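Local atomic coordinates of UPF0098 protein YbcL (Escherichia coli, PDB entry 1FUX), a protein that is of unknown function but is a periplasmic, homodimeric member of the phosphatidylethanolamine-binding protein family, homologous to a Raf kinase inhibitor protein. Residues 77-80 and 81-84. Residues are numbered along the deposited sequence; the frame is centred on the assembly and turned at random.
Sequences YLPV and DAGR
Asp81 OD2, on the residue that follows Val80 through the bend, is gripped by two cations: Arg84 NH1 and Lys89 NZ. The Arg84 NH1 to Asp81 OD2 salt bridge is 3.1 Å long and nearly straight at the nitrogen, with an N-H...O angle of 170°. It uses the syn lone pair of OD2, and the oxygen lies at the guanidinium edge in its plane. Bends at chi1 and chi3 together are consistent with NH1 reaching this carboxylate, while Arg84 NH2 forms a second salt bridge with Asp86.

The backbone evidence identifies two overlapping turns. Ala82 N donates to Pro79 O at 3.0 Å, closing a type II turn; the donor stands above the carbonyl plane. Asp81 occupies the third position with the positive phi of 69° expected there. Arg84 N then bonds to Asp81 O at 3.1 Å, closing a type I turn.

Two apolar contacts accompany the first turn: Ala82 CB lies 4.0 Å from Pro79 CD and 4.3 Å from Leu78 CB. On Val80, chi1 (170°) sets CG1 beside the peptide leading into Asp81; the CA-CB bond leads away from 81-84, and the side chain touches Glu9 and Thr32.

Strand 77-78, outermost beside 36-39 in its sheet within this chain, pairs through Leu78 with Leu36; the turns lead from it into the loop before strand 95-96. Ser33 makes a backbone hydrogen bond with Asp81, and its OG bonds to Gly83 N. The two turn-closing bonds are consistent with a fixed backbone path, while the two cations probably stabilise the carboxylate's negative charge.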
loop_
_atom_site.group_PDB
_atom_site.type_symbol
_atom_site.label_atom_id
_atom_site.label_comp_id
_atom_site.label_asym_id
_atom_site.label_seq_id
_atom_site.Cartn_x
_atom_site.Cartn_y
_atom_site.Cartn_z
ATOM N N TYR A 77 -3.427 23.069 -12.731
ATOM C CA TYR A 77 -3.952 22.161 -13.730
ATOM C C TYR A 77 -2.997 21.009 -14.050
ATOM O O TYR A 77 -1.859 21.349 -14.166
ATOM C CB TYR A 77 -3.902 22.985 -15.046
ATOM C CG TYR A 77 -4.344 22.253 -16.287
ATOM C CD1 TYR A 77 -5.617 21.700 -16.321
ATOM C CD2 TYR A 77 -3.525 22.112 -17.415
ATOM C CE1 TYR A 77 -6.116 21.019 -17.401
ATOM C CE2 TYR A 77 -4.010 21.444 -18.531
ATOM C CZ TYR A 77 -5.279 20.909 -18.512
ATOM O OH TYR A 77 -5.803 20.263 -19.606
ATOM N N LEU A 78 -3.540 19.858 -14.256
ATOM C CA LEU A 78 -2.825 18.708 -14.770
ATOM C C LEU A 78 -3.518 18.359 -16.083
ATOM O O LEU A 78 -4.683 17.981 -16.145
ATOM C CB LEU A 78 -2.885 17.490 -13.834
ATOM C CG LEU A 78 -1.954 17.598 -12.624
ATOM C CD1 LEU A 78 -1.897 16.222 -11.917
ATOM C CD2 LEU A 78 -0.570 18.055 -12.961
ATOM N N PRO A 79 -2.727 18.294 -17.147
ATOM C CA PRO A 79 -3.296 17.899 -18.431
ATOM C C PRO A 79 -3.525 16.408 -18.526
ATOM O O PRO A 79 -2.930 15.634 -17.711
ATOM C CB PRO A 79 -2.229 18.335 -19.454
ATOM C CG PRO A 79 -0.967 18.374 -18.694
ATOM C CD PRO A 79 -1.322 18.646 -17.228
ATOM N N VAL A 80 -4.317 16.004 -19.503
ATOM C CA VAL A 80 -4.525 14.566 -19.764
ATOM C C VAL A 80 -3.159 13.889 -20.007
ATOM O O VAL A 80 -2.244 14.504 -20.535
ATOM C CB VAL A 80 -5.361 14.286 -21.013
ATOM C CG1 VAL A 80 -5.357 12.801 -21.399
ATOM C CG2 VAL A 80 -6.815 14.688 -20.813
ATOM N N ASP A 81 -3.055 12.696 -19.392
ATOM C CA ASP A 81 -1.814 11.925 -19.490
ATOM C C ASP A 81 -0.654 12.536 -18.750
ATOM O O ASP A 81 0.478 12.048 -18.967
ATOM C CB ASP A 81 -1.457 11.649 -20.979
ATOM C CG ASP A 81 -0.711 10.356 -21.165
ATOM O OD1 ASP A 81 -0.775 9.405 -20.342
ATOM O OD2 ASP A 81 -0.038 10.232 -22.213
ATOM N N ALA A 82 -0.783 13.470 -17.809
ATOM C CA ALA A 82 0.319 13.993 -17.048
ATOM C C ALA A 82 1.014 12.850 -16.241
ATOM O O ALA A 82 2.188 12.979 -15.924
ATOM C CB ALA A 82 -0.190 15.017 -16.031
ATOM N N GLY A 83 0.292 11.782 -15.958
ATOM C CA GLY A 83 0.861 10.690 -15.171
ATOM C C GLY A 83 1.583 9.635 -15.963
ATOM O O GLY A 83 1.831 8.529 -15.385
ATOM N N ARG A 84 1.935 9.893 -17.243
ATOM C CA ARG A 84 2.668 8.836 -17.935
ATOM C C ARG A 84 4.020 8.647 -17.230
ATOM O O ARG A 84 4.663 9.600 -16.759
ATOM C CB ARG A 84 2.783 9.157 -19.432
ATOM C CG ARG A 84 3.301 10.435 -19.928
ATOM C CD ARG A 84 3.196 10.473 -21.463
ATOM N NE ARG A 84 3.926 9.428 -22.145
ATOM C CZ ARG A 84 3.474 8.421 -22.869
ATOM N NH1 ARG A 84 2.148 8.247 -23.089
ATOM N NH2 ARG A 84 4.291 7.549 -23.463
#